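Local coordinates for sigma regulatory family protein-PP2C phosphatase (Chlamydia trachomatis serovar L2, PDB 6MAB) that is probably a membrane-bound phosphatase whose periplasmic sensor domain, the part described here, is thought to sense TCA-cycle intermediates, at residues S91-I94 and E95-G98; K99-N102 and Q103-F106; H247-E251 and M252-I256; T258-E261 and K262-F266. All blocks are in the same frame, centred on the assembly; numbering follows the deposited sequence. Where two conformers were deposited one is given.

Interaction 1 of 4, residues S91-I94 and E95-G98; sequences SSRI and EQLG
Arg93 and Gln96 meet flat against each other, and their stack is a compact example of how a tight turn can arrange polar side chains. The amide of Gln96 lies over the centre of one guanidinium face, its CD 3.8 Å above the Arg93 plane and the two planes parallel to within 1°. The aliphatic parts run alongside and point the same way, with Arg93 CB 3.6 Å from Gln96 CG.

Charge pairing uses the guanidinium edge instead. Glu95 OE2 sits in the guanidinium plane, and Arg93 NE points to it at 3.2 Å in a nearly straight salt bridge, although the carboxylate itself is approached from above its plane. The fold-back of Glu95 combines a first torsion of 66°, which sets CG between the backbone N and the carbonyl carbon, with a bend at chi2.

Backbone bonds close the turn: Gln96 N donates to Arg93 O at 2.8 Å and Leu97 N to Ile94 O at 3.0 Å, in keeping with the short 3-10 segment here. Just before it, Ser91 OG accepts from Arg93 N at 3.0 Å, forming an ST turn; this hydroxyl is also bonded to Ser76.

Beyond the turn, Arg93 NH1 makes a salt bridge to Glu74 of strand 74-80, and Gln96 OE1 is bonded to Lys99. The guanidinium thus has one carboxylate at NE, another at NH1 and an amide over a face. Such a set of partners should limit its rotation, and the two acids probably offset its positive charge.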
# COMPACT_ATOMS: atom_id res chain seq x y z
N SER A 91 4.85 14.28 17.31
CA SER A 91 5.03 12.92 16.80
C SER A 91 5.42 11.95 17.92
O SER A 91 6.15 12.31 18.84
CB SER A 91 6.11 12.88 15.72
OG SER A 91 6.16 11.59 15.14
N SER A 92 4.92 10.72 17.80
CA SER A 92 5.44 9.62 18.61
C SER A 92 6.88 9.30 18.27
O SER A 92 7.55 8.62 19.06
CB SER A 92 4.58 8.37 18.42
OG SER A 92 4.68 7.88 17.10
N ARG A 93 7.36 9.74 17.10
CA ARG A 93 8.76 9.63 16.70
C ARG A 93 9.41 10.98 16.96
O ARG A 93 9.31 11.89 16.14
CB ARG A 93 8.92 9.25 15.23
CG ARG A 93 8.87 7.77 14.93
CD ARG A 93 8.87 7.53 13.43
NE ARG A 93 10.19 7.58 12.82
CZ ARG A 93 10.41 7.60 11.50
NH1 ARG A 93 9.38 7.59 10.65
NH2 ARG A 93 11.64 7.64 11.04
N ILE A 94 10.09 11.09 18.11
CA ILE A 94 10.62 12.39 18.52
C ILE A 94 11.52 12.95 17.44
O ILE A 94 11.56 14.17 17.21
CB ILE A 94 11.36 12.25 19.86
CG1 ILE A 94 10.42 11.65 20.92
CG2 ILE A 94 11.94 13.59 20.32
CD1 ILE A 94 9.11 12.38 21.10
N GLU A 95 12.27 12.07 16.77
CA GLU A 95 13.23 12.49 15.76
C GLU A 95 12.56 13.15 14.56
O GLU A 95 13.23 13.89 13.82
CB GLU A 95 14.06 11.27 15.32
CG GLU A 95 13.27 10.16 14.58
CD GLU A 95 12.72 9.04 15.49
OE1 GLU A 95 12.49 9.27 16.70
OE2 GLU A 95 12.50 7.93 14.96
N GLN A 96 11.27 12.91 14.34
CA GLN A 96 10.52 13.54 13.26
C GLN A 96 10.03 14.93 13.61
O GLN A 96 9.58 15.66 12.72
CB GLN A 96 9.30 12.70 12.87
CG GLN A 96 9.61 11.33 12.32
CD GLN A 96 10.55 11.39 11.14
OE1 GLN A 96 11.77 11.41 11.32
NE2 GLN A 96 10.00 11.42 9.93
N LEU A 97 10.10 15.33 14.87
CA LEU A 97 9.49 16.57 15.29
C LEU A 97 10.10 17.77 14.56
O LEU A 97 11.32 17.93 14.50
CB LEU A 97 9.66 16.71 16.80
CG LEU A 97 8.91 17.82 17.51
CD1 LEU A 97 7.41 17.65 17.29
CD2 LEU A 97 9.23 17.76 18.99
N GLY A 98 9.23 18.62 14.01
CA GLY A 98 9.64 19.84 13.33
C GLY A 98 9.97 19.69 11.85
O GLY A 98 10.23 20.71 11.19

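Interaction 2 of 4, residues K99-N102 and Q103-F106; sequences KNYN and QEIF
Glu104 lies across the ring of Tyr101, the middle residue of an Asx turn in which Asn100 OD1 accepts from Asn102 N at 3.0 Å. The loop carrying this turn follows strand 86-91 of the five-stranded antiparallel sheet.

The packed side of the contact is the stack. Glu104 CG stands 3.8 Å from the Tyr101 ring centroid and only 8° off the ring normal, a CH-pi contact over the face. A bend at chi2 (81°) turns the carboxylate back along the ring, so that the two planes lie 11° apart and Glu104 CD comes to 3.6 Å from Tyr101 CD1. Ile105 adds a looser apolar touch, its CG1 4.3 Å from Tyr101 CB, while its backbone N donates to Tyr101 O at 3.1 Å; a weak bond from Glu104 N reaches the same oxygen. Tyr147 of strand 142-151 meets the Tyr101 ring edge-to-face, Tyr101 OH is bonded to Glu74, and Glu104 OE2 forms a salt bridge with Arg207, which ties the carboxylate to a distant part of the chain.

The looser side lies around the exposed Asn100 and the partly exposed Gln103, where a water accepts from Gln103 N at 3.0 Å and lies within bonding distance of Asn100 O and, at 2.8 Å, of Glu104 OE1.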
# COMPACT_ATOMS: atom_id res chain seq x y z
N LYS A 99 9.95 18.48 11.31
CA LYS A 99 10.37 18.25 9.94
C LYS A 99 9.33 18.78 8.96
O LYS A 99 8.12 18.66 9.18
CB LYS A 99 10.59 16.76 9.69
CG LYS A 99 11.88 16.22 10.31
CD LYS A 99 12.09 14.74 9.99
CE LYS A 99 13.51 14.31 10.36
NZ LYS A 99 13.72 12.85 10.06
N ASN A 100 9.81 19.38 7.87
CA ASN A 100 8.91 19.68 6.76
C ASN A 100 8.41 18.39 6.13
O ASN A 100 9.19 17.48 5.85
CB ASN A 100 9.61 20.52 5.71
CG ASN A 100 8.75 20.73 4.49
OD1 ASN A 100 8.62 19.84 3.65
ND2 ASN A 100 8.11 21.89 4.41
N TYR A 101 7.10 18.30 5.91
CA TYR A 101 6.47 17.07 5.46
C TYR A 101 5.72 17.28 4.14
O TYR A 101 4.78 16.55 3.82
CB TYR A 101 5.54 16.54 6.55
CG TYR A 101 5.98 15.27 7.24
CD1 TYR A 101 7.31 14.98 7.45
CD2 TYR A 101 5.03 14.35 7.68
CE1 TYR A 101 7.70 13.83 8.08
CE2 TYR A 101 5.41 13.18 8.31
CZ TYR A 101 6.77 12.93 8.51
OH TYR A 101 7.18 11.78 9.14
N ASN A 102 6.14 18.26 3.35
CA ASN A 102 5.47 18.50 2.07
C ASN A 102 5.52 17.26 1.18
O ASN A 102 4.54 16.95 0.49
CB ASN A 102 6.13 19.67 1.33
CG ASN A 102 5.78 21.00 1.94
OD1 ASN A 102 4.91 21.10 2.81
ND2 ASN A 102 6.42 22.05 1.45
N GLN A 103 6.66 16.58 1.14
CA GLN A 103 6.78 15.41 0.27
C GLN A 103 6.01 14.23 0.83
O GLN A 103 5.61 13.35 0.06
CB GLN A 103 8.23 15.00 0.10
CG GLN A 103 8.75 15.12 -1.32
CD GLN A 103 9.01 16.54 -1.71
OE1 GLN A 103 8.15 17.41 -1.52
NE2 GLN A 103 10.20 16.81 -2.24
N GLU A 104 5.79 14.19 2.14
CA GLU A 104 5.17 13.05 2.78
C GLU A 104 3.64 13.11 2.72
O GLU A 104 2.97 12.08 2.81
CB GLU A 104 5.63 12.97 4.25
CG GLU A 104 7.05 12.45 4.49
CD GLU A 104 8.16 13.50 4.29
OE1 GLU A 104 7.90 14.66 3.91
OE2 GLU A 104 9.33 13.13 4.54
N ILE A 105 3.08 14.30 2.61
CA ILE A 105 1.62 14.47 2.63
C ILE A 105 1.12 14.44 1.20
O ILE A 105 1.57 15.22 0.37
CB ILE A 105 1.23 15.79 3.31
CG1 ILE A 105 1.65 15.82 4.78
CG2 ILE A 105 -0.28 16.07 3.19
CD1 ILE A 105 1.07 14.75 5.65
N PHE A 106 0.15 13.58 0.92
CA PHE A 106 -0.45 13.39 -0.38
C PHE A 106 -1.96 13.61 -0.36
O PHE A 106 -2.61 13.31 -1.37
CB PHE A 106 -0.20 11.97 -0.92
CG PHE A 106 1.12 11.35 -0.49
CD1 PHE A 106 2.32 11.93 -0.82
CD2 PHE A 106 1.13 10.14 0.21
CE1 PHE A 106 3.52 11.35 -0.44
CE2 PHE A 106 2.33 9.56 0.58
CZ PHE A 106 3.52 10.16 0.25
O HOH W 1 9.14 16.93 2.88

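Interaction 3 of 4, residues H247-E251 and M252-I256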
# COMPACT_ATOMS: atom_id res chain seq x y z
N HIS A 247 -6.02 -7.59 -9.54
CA HIS A 247 -7.22 -6.94 -9.04
C HIS A 247 -6.89 -5.57 -8.47
O HIS A 247 -6.00 -5.45 -7.62
CB HIS A 247 -7.87 -7.77 -7.95
CG HIS A 247 -9.01 -7.07 -7.31
ND1 HIS A 247 -10.16 -6.75 -8.01
CD2 HIS A 247 -9.16 -6.56 -6.07
CE1 HIS A 247 -10.99 -6.11 -7.21
NE2 HIS A 247 -10.41 -5.98 -6.02
N SER A 248 -7.63 -4.56 -8.90
CA SER A 248 -7.36 -3.19 -8.48
C SER A 248 -8.20 -2.80 -7.27
O SER A 248 -9.39 -3.09 -7.21
CB SER A 248 -7.63 -2.22 -9.63
OG SER A 248 -6.65 -2.40 -10.64
N LEU A 249 -7.55 -2.13 -6.29
CA LEU A 249 -8.24 -1.49 -5.16
C LEU A 249 -8.12 0.02 -5.32
O LEU A 249 -7.30 0.67 -4.65
CB LEU A 249 -7.66 -1.89 -3.81
CG LEU A 249 -7.69 -3.37 -3.41
CD1 LEU A 249 -6.56 -4.15 -4.05
CD2 LEU A 249 -7.64 -3.45 -1.90
N PRO A 250 -8.92 0.61 -6.20
CA PRO A 250 -8.75 2.04 -6.50
C PRO A 250 -8.89 2.94 -5.29
O PRO A 250 -8.19 3.96 -5.21
CB PRO A 250 -9.84 2.31 -7.55
CG PRO A 250 -10.87 1.25 -7.32
CD PRO A 250 -10.11 0.04 -6.85
N GLU A 251 -9.77 2.60 -4.34
CA GLU A 251 -9.97 3.44 -3.16
C GLU A 251 -8.79 3.40 -2.18
O GLU A 251 -8.87 4.05 -1.13
CB GLU A 251 -11.27 3.05 -2.44
CG GLU A 251 -11.24 1.74 -1.66
CD GLU A 251 -11.10 0.53 -2.56
OE1 GLU A 251 -11.46 0.63 -3.75
OE2 GLU A 251 -10.62 -0.52 -2.06
N MET A 252 -7.72 2.65 -2.50
CA MET A 252 -6.50 2.68 -1.70
C MET A 252 -5.24 2.73 -2.56
O MET A 252 -4.12 2.65 -2.01
CB MET A 252 -6.48 1.46 -0.77
CG MET A 252 -7.37 1.64 0.44
SD MET A 252 -6.85 0.47 1.69
CE MET A 252 -7.48 -1.07 1.10
N ASP A 253 -5.37 2.87 -3.87
CA ASP A 253 -4.23 3.18 -4.74
C ASP A 253 -3.18 2.07 -4.73
O ASP A 253 -1.98 2.33 -4.80
CB ASP A 253 -3.60 4.52 -4.36
CG ASP A 253 -3.93 5.64 -5.33
OD1 ASP A 253 -4.59 5.37 -6.35
OD2 ASP A 253 -3.53 6.79 -5.06
N PHE A 254 -3.62 0.82 -4.65
CA PHE A 254 -2.73 -0.30 -4.92
C PHE A 254 -3.54 -1.43 -5.52
O PHE A 254 -4.77 -1.37 -5.60
CB PHE A 254 -1.95 -0.73 -3.66
CG PHE A 254 -2.78 -1.36 -2.60
CD1 PHE A 254 -2.96 -2.72 -2.60
CD2 PHE A 254 -3.28 -0.61 -1.53
CE1 PHE A 254 -3.70 -3.34 -1.61
CE2 PHE A 254 -4.03 -1.23 -0.53
CZ PHE A 254 -4.24 -2.60 -0.57
N ARG A 255 -2.83 -2.46 -5.99
CA ARG A 255 -3.42 -3.58 -6.69
C ARG A 255 -2.90 -4.86 -6.06
O ARG A 255 -1.89 -4.86 -5.36
CB ARG A 255 -3.09 -3.57 -8.20
CG ARG A 255 -3.36 -2.24 -8.90
CD ARG A 255 -3.73 -2.45 -10.37
NE ARG A 255 -2.59 -2.47 -11.27
CZ ARG A 255 -2.67 -2.81 -12.55
NH1 ARG A 255 -3.84 -3.17 -13.08
NH2 ARG A 255 -1.59 -2.79 -13.32
N ILE A 256 -3.58 -5.96 -6.33
CA ILE A 256 -3.17 -7.28 -5.87
C ILE A 256 -3.00 -8.16 -7.10
O ILE A 256 -3.90 -8.25 -7.94
CB ILE A 256 -4.18 -7.90 -4.89
CG1 ILE A 256 -4.24 -7.10 -3.59
CG2 ILE A 256 -3.81 -9.31 -4.54
CD1 ILE A 256 -5.43 -7.47 -2.74
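Leu249 O is gripped by two backbone amides from the far side of a tight reversal: Met252 N at 3.0 Å, in a fairly straight bond that meets the oxygen from above the carbonyl plane, and Asp253 N in a weak one. The first of these closes a type I turn with Pro250 and Glu251 at its corners. Asp253, in a left-handed backbone conformation, then returns the chain to the second strand of the hairpin.

Beyond the turn the strands pair antiparallel. Leu249 N donates to Phe254 O at 3.0 Å, and His247 and Ile256 form a hydrogen-bonded pair with both bonds made, His247 N to Ile256 O being the shorter at 2.7 Å and almost straight.

Leu249 carries the apolar side of the contact, and both its methyls meet the Phe254 ring. Leu249 CD2, 3.7 Å from Phe254 CZ, also touches Met252 CE at 3.8 Å, the two side chains lying alongside each other. Leu249 CD1 also touches Ile256 CD1, at 3.7 Å. The Phe254 ring leans toward Leu249 because its CG sits between the backbone N and the carbonyl carbon (chi1 69°).

Helix 2-31 packs against the sheet face bearing His247, Phe254 and Ile256 through Leu22, Ala25 and Leu28. Strand 169-174 pairs with the edge of strand 254-261 turned away from strand 240-249, and Phe254 also reaches Leu117 of strand 113-119, while Met252 O is bonded to Thr116, so the hairpin tip touches the other sheet of the domain.

Interaction 4 of 4, residues T258-E261 and K262-F266; sequences TYEE and KSIIF
Strand 258-261 passes without a linker into helix 262-266, their short axes 86° apart, and Glu261 O fastens the corner by accepting from Ile265 N at 3.0 Å, with a weaker bond from Ile264 N. The bond from Ile265 N, four residues on from the N-cap residue Glu261, is the helix's first i to i+4 bond and nearly straight (172°).

Glu260 fills the inside of the corner. Its CG stands opposite the backbone N (chi1 178°), but a bend at chi2 brings the carboxylate back beside its own chain. There Glu260 OE1 accepts from Glu261 N at 2.8 Å through the anti lone pair. The rest of the side chain is packed against two isoleucines: Glu260 CB lies 3.8 Å from Ile265 CD1, and the Ile264 side chain crosses that of Glu260 at about a right angle, its CD1 3.5 Å from Glu260 OE1 and its CG2 3.6 Å from Glu260 OE2. A buried acid is thus partly wrapped in methyl groups. The backbone amide and a long, weak ion pair from OE1 to Lys169 may compensate its charge, and the nearby helix start could help.

Glu261 takes the outer side. Its extended side chain reaches past Ile264, and Glu261 OE1 is joined to Ser263 OG by a water 2.7 Å from each oxygen.

Ile265 packs on Ile13 and Leu17 of helix 2-31. The arrangement is a strand-to-helix corner at the C-terminal end of an inner strand of the six-stranded sheet, where the closing helix of the periplasmic domain probably leads on toward the membrane.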
# COMPACT_ATOMS: atom_id res chain seq x y z
N THR A 258 -2.47 -12.07 -7.87
CA THR A 258 -2.29 -13.46 -7.46
C THR A 258 -1.69 -14.23 -8.63
O THR A 258 -1.90 -13.89 -9.79
CB THR A 258 -3.60 -14.08 -7.01
OG1 THR A 258 -4.58 -13.83 -8.01
CG2 THR A 258 -4.03 -13.46 -5.68
N TYR A 259 -0.89 -15.25 -8.32
CA TYR A 259 -0.20 -15.96 -9.39
C TYR A 259 0.12 -17.37 -8.92
O TYR A 259 0.11 -17.67 -7.72
CB TYR A 259 1.08 -15.20 -9.86
CG TYR A 259 2.20 -15.05 -8.82
CD1 TYR A 259 2.15 -14.06 -7.86
CD2 TYR A 259 3.29 -15.93 -8.81
CE1 TYR A 259 3.16 -13.92 -6.89
CE2 TYR A 259 4.30 -15.79 -7.84
CZ TYR A 259 4.21 -14.79 -6.89
OH TYR A 259 5.19 -14.64 -5.92
N GLU A 260 0.39 -18.22 -9.90
CA GLU A 260 0.62 -19.64 -9.68
C GLU A 260 1.37 -20.19 -10.88
O GLU A 260 1.26 -19.65 -11.99
CB GLU A 260 -0.72 -20.38 -9.49
CG GLU A 260 -0.62 -21.88 -9.30
CD GLU A 260 0.23 -22.28 -8.09
OE1 GLU A 260 1.48 -22.14 -8.12
OE2 GLU A 260 -0.38 -22.75 -7.09
N GLU A 261 2.13 -21.26 -10.67
CA GLU A 261 2.77 -21.92 -11.79
C GLU A 261 1.73 -22.37 -12.81
O GLU A 261 0.71 -22.95 -12.46
CB GLU A 261 3.59 -23.12 -11.30
CG GLU A 261 4.73 -22.71 -10.39
CD GLU A 261 5.52 -23.88 -9.88
OE1 GLU A 261 5.70 -24.86 -10.63
OE2 GLU A 261 5.96 -23.83 -8.71
N LYS A 262 1.99 -22.09 -14.08
CA LYS A 262 1.10 -22.52 -15.14
C LYS A 262 0.84 -24.03 -15.08
O LYS A 262 -0.28 -24.49 -15.33
CB LYS A 262 1.69 -22.12 -16.49
CG LYS A 262 0.85 -22.49 -17.68
CD LYS A 262 1.44 -21.90 -18.96
CE LYS A 262 1.11 -22.70 -20.19
NZ LYS A 262 1.87 -22.15 -21.36
N SER A 263 1.88 -24.81 -14.79
CA SER A 263 1.74 -26.26 -14.74
C SER A 263 0.77 -26.70 -13.65
O SER A 263 0.08 -27.71 -13.82
CB SER A 263 3.11 -26.91 -14.55
OG SER A 263 3.66 -26.66 -13.25
N ILE A 264 0.73 -25.98 -12.53
CA ILE A 264 -0.21 -26.30 -11.46
C ILE A 264 -1.62 -25.90 -11.87
O ILE A 264 -2.58 -26.65 -11.68
CB ILE A 264 0.24 -25.60 -10.16
CG1 ILE A 264 1.57 -26.21 -9.68
CG2 ILE A 264 -0.82 -25.68 -9.10
CD1 ILE A 264 2.21 -25.54 -8.46
N ILE A 265 -1.76 -24.72 -12.46
CA ILE A 265 -3.05 -24.29 -12.99
C ILE A 265 -3.60 -25.35 -13.94
O ILE A 265 -4.75 -25.77 -13.84
CB ILE A 265 -2.92 -22.92 -13.70
CG1 ILE A 265 -2.56 -21.83 -12.69
CG2 ILE A 265 -4.19 -22.59 -14.49
CD1 ILE A 265 -3.65 -21.55 -11.66
N PHE A 266 -2.78 -25.79 -14.88
CA PHE A 266 -3.26 -26.72 -15.89
C PHE A 266 -3.51 -28.11 -15.33
O PHE A 266 -4.27 -28.87 -15.92
CB PHE A 266 -2.26 -26.77 -17.06
CG PHE A 266 -2.50 -25.69 -18.09
CD1 PHE A 266 -2.46 -24.36 -17.73
CD2 PHE A 266 -2.82 -26.00 -19.40
CE1 PHE A 266 -2.69 -23.37 -18.64
CE2 PHE A 266 -3.06 -24.99 -20.31
CZ PHE A 266 -2.99 -23.67 -19.92
O HOH W 2 6.01 -25.38 -13.24

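In the fold
Interactions 1 and 2 follow each other along one loop, their centres 13 Å apart, and are joined by a probable hydrogen bond of 2.9 Å from Gln96 NE2 to Tyr101 OH. Interactions 3 and 4 adjoin on strand 254-261, with centres 23 Å apart, at the two ends of that strand. The first pair belongs to the five-stranded module and the second to the six-stranded one, an arrangement with a long N-terminal helix that is consistent with a double Cache sensor. Interactions 2 and 3 approach to about 7 Å between nearest atoms without touching, whereas the centres of interactions 1 and 4 lie about 46 Å apart, on opposite sides of the chain's centre.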